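PDB 5UJP: Glyoxalase/bleomycin resisance protein/dioxygenase from Streptomyces sp. CB03234, which belongs to the glyoxalase/bleomycin resistance/dioxygenase superfamily, binds riboflavin and a calcium ion, and may have dioxygenase activity. Local coordinates for residues F5-S10 with D106-G111. Residues are numbered along the deposited sequence; the frame is centred on the assembly and turned at random.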
loop_
_atom_site.group_PDB
_atom_site.type_symbol
_atom_site.label_atom_id
_atom_site.label_comp_id
_atom_site.label_asym_id
_atom_site.label_seq_id
_atom_site.Cartn_x
_atom_site.Cartn_y
_atom_site.Cartn_z
ATOM N N PHE A 5 -1.836 3.878 2.213
ATOM C CA PHE A 5 -1.323 3.763 0.858
ATOM C C PHE A 5 -1.939 4.846 -0.019
ATOM O O PHE A 5 -3.125 5.172 0.122
ATOM C CB PHE A 5 -1.655 2.379 0.249
ATOM C CG PHE A 5 -0.879 2.059 -0.997
ATOM C CD1 PHE A 5 -1.237 2.599 -2.222
ATOM C CD2 PHE A 5 0.219 1.217 -0.938
ATOM C CE1 PHE A 5 -0.511 2.310 -3.359
ATOM C CE2 PHE A 5 0.941 0.913 -2.070
ATOM C CZ PHE A 5 0.578 1.460 -3.280
ATOM N N SER A 6 -1.143 5.369 -0.963
ATOM C CA SER A 6 -1.587 6.429 -1.862
ATOM C C SER A 6 -1.984 5.843 -3.206
ATOM O O SER A 6 -1.162 5.229 -3.888
ATOM C CB SER A 6 -0.497 7.499 -2.043
ATOM O OG SER A 6 -0.213 8.131 -0.827
ATOM N N VAL A 7 -3.240 6.038 -3.583
ATOM C CA VAL A 7 -3.796 5.494 -4.817
ATOM C C VAL A 7 -3.761 6.611 -5.856
ATOM O O VAL A 7 -4.344 7.677 -5.611
ATOM C CB VAL A 7 -5.230 5.007 -4.584
ATOM C CG1 VAL A 7 -5.807 4.473 -5.901
ATOM C CG2 VAL A 7 -5.234 3.921 -3.489
ATOM N N PRO A 8 -3.125 6.407 -7.010
ATOM C CA PRO A 8 -3.018 7.499 -7.999
ATOM C C PRO A 8 -4.289 7.596 -8.836
ATOM O O PRO A 8 -4.643 6.666 -9.585
ATOM C CB PRO A 8 -1.814 7.074 -8.851
ATOM C CG PRO A 8 -1.866 5.594 -8.795
ATOM C CD PRO A 8 -2.347 5.228 -7.421
ATOM N N VAL A 9 -4.952 8.767 -8.758
ATOM C CA VAL A 9 -6.194 8.986 -9.495
ATOM C C VAL A 9 -6.053 10.217 -10.389
ATOM O O VAL A 9 -5.178 11.061 -10.197
ATOM C CB VAL A 9 -7.410 9.128 -8.550
ATOM C CG1 VAL A 9 -7.556 7.865 -7.634
ATOM C CG2 VAL A 9 -7.304 10.428 -7.765
ATOM N N SER A 10 -6.919 10.285 -11.409
ATOM C CA SER A 10 -6.879 11.416 -12.335
ATOM C C SER A 10 -7.827 12.533 -11.942
ATOM O O SER A 10 -7.583 13.697 -12.283
ATOM C CB SER A 10 -7.225 10.975 -13.762
ATOM O OG SER A 10 -8.559 10.514 -13.868
ATOM N N ASP A 106 -10.115 4.762 -12.919
ATOM C CA ASP A 106 -8.879 4.981 -13.660
ATOM C C ASP A 106 -8.194 3.684 -14.032
ATOM O O ASP A 106 -7.239 3.712 -14.821
ATOM C CB ASP A 106 -7.879 5.799 -12.853
ATOM C CG ASP A 106 -8.270 7.237 -12.727
ATOM O OD1 ASP A 106 -8.432 7.883 -13.782
ATOM O OD2 ASP A 106 -8.455 7.698 -11.577
ATOM N N GLY A 107 -8.616 2.560 -13.430
ATOM C CA GLY A 107 -7.957 1.297 -13.673
ATOM C C GLY A 107 -7.107 0.778 -12.536
ATOM O O GLY A 107 -6.530 -0.305 -12.672
ATOM N N ASN A 108 -7.031 1.494 -11.413
ATOM C CA ASN A 108 -6.346 0.930 -10.245
ATOM C C ASN A 108 -7.064 -0.334 -9.816
ATOM O O ASN A 108 -8.293 -0.369 -9.775
ATOM C CB ASN A 108 -6.386 1.928 -9.082
ATOM C CG ASN A 108 -5.616 3.179 -9.360
ATOM O OD1 ASN A 108 -4.400 3.106 -9.627
ATOM N ND2 ASN A 108 -6.275 4.337 -9.261
ATOM N N VAL A 109 -6.310 -1.375 -9.496
ATOM C CA VAL A 109 -6.901 -2.651 -9.098
ATOM C C VAL A 109 -6.819 -2.762 -7.583
ATOM O O VAL A 109 -5.719 -2.680 -6.991
ATOM C CB VAL A 109 -6.167 -3.840 -9.744
ATOM C CG1 VAL A 109 -6.812 -5.171 -9.316
ATOM C CG2 VAL A 109 -6.205 -3.732 -11.264
ATOM N N ILE A 110 -7.968 -2.967 -6.961
ATOM C CA ILE A 110 -8.088 -3.147 -5.511
ATOM C C ILE A 110 -8.417 -4.616 -5.289
ATOM O O ILE A 110 -9.360 -5.129 -5.893
ATOM C CB ILE A 110 -9.196 -2.255 -4.914
ATOM C CG1 ILE A 110 -9.005 -0.788 -5.372
ATOM C CG2 ILE A 110 -9.292 -2.486 -3.403
ATOM C CD1 ILE A 110 -7.723 -0.141 -4.859
ATOM N N GLY A 111 -7.625 -5.305 -4.472
ATOM C CA GLY A 111 -7.890 -6.690 -4.120
ATOM C C GLY A 111 -8.526 -6.804 -2.747
ATOM O O GLY A 111 -8.228 -6.027 -1.842
#
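Asn108 and Asp106 reach across from the turn that leads into strand 109-113 to the backbone of residues 8-10 and the Ser10 hydroxyl. The amide of Asn108 points its ND2 at Pro8 O, 2.9 Å away, in a nearly straight hydrogen bond (171°). The carbonyl oxygen lies in the amide plane, but ND2 stands above the carbonyl plane of Pro8. Val7 CG1, set anti to its backbone N (chi1 179°), is placed over one face of the amide, 3.4 Å from Asn108 ND2. The Pro8 ring meets the other end of the amide, with CG 3.6 Å from Asn108 OD1. The amide is also held from outside the two segments: ND2 donates to Asp104 OD2, and OD1 accepts from Leu64 N.

Asp106 grips Ser10 with both carboxylate oxygens. OD1 takes the Ser10 OG hydroxyl at 2.6 Å through its syn lone pair. OD2 takes Ser10 N at 3.0 Å, met from above the carboxylate plane. Val9 crosses the Asp106 side chain at about a right angle, with its CA 3.3 Å from OD2.

The contact joins the end of edge strand 3-8, with the loop after it, to the turn leading into inner strand 109-113 of the other sheet. Each sheet has the strand order 1-4-3-2 of a glyoxalase-superfamily βαβββ module. No backbone-to-backbone hydrogen bond crosses between the two segments, and all three bonds use a side chain of 106-111. The buried Asn108 amide has both polar atoms satisfied, which fixes its rotation.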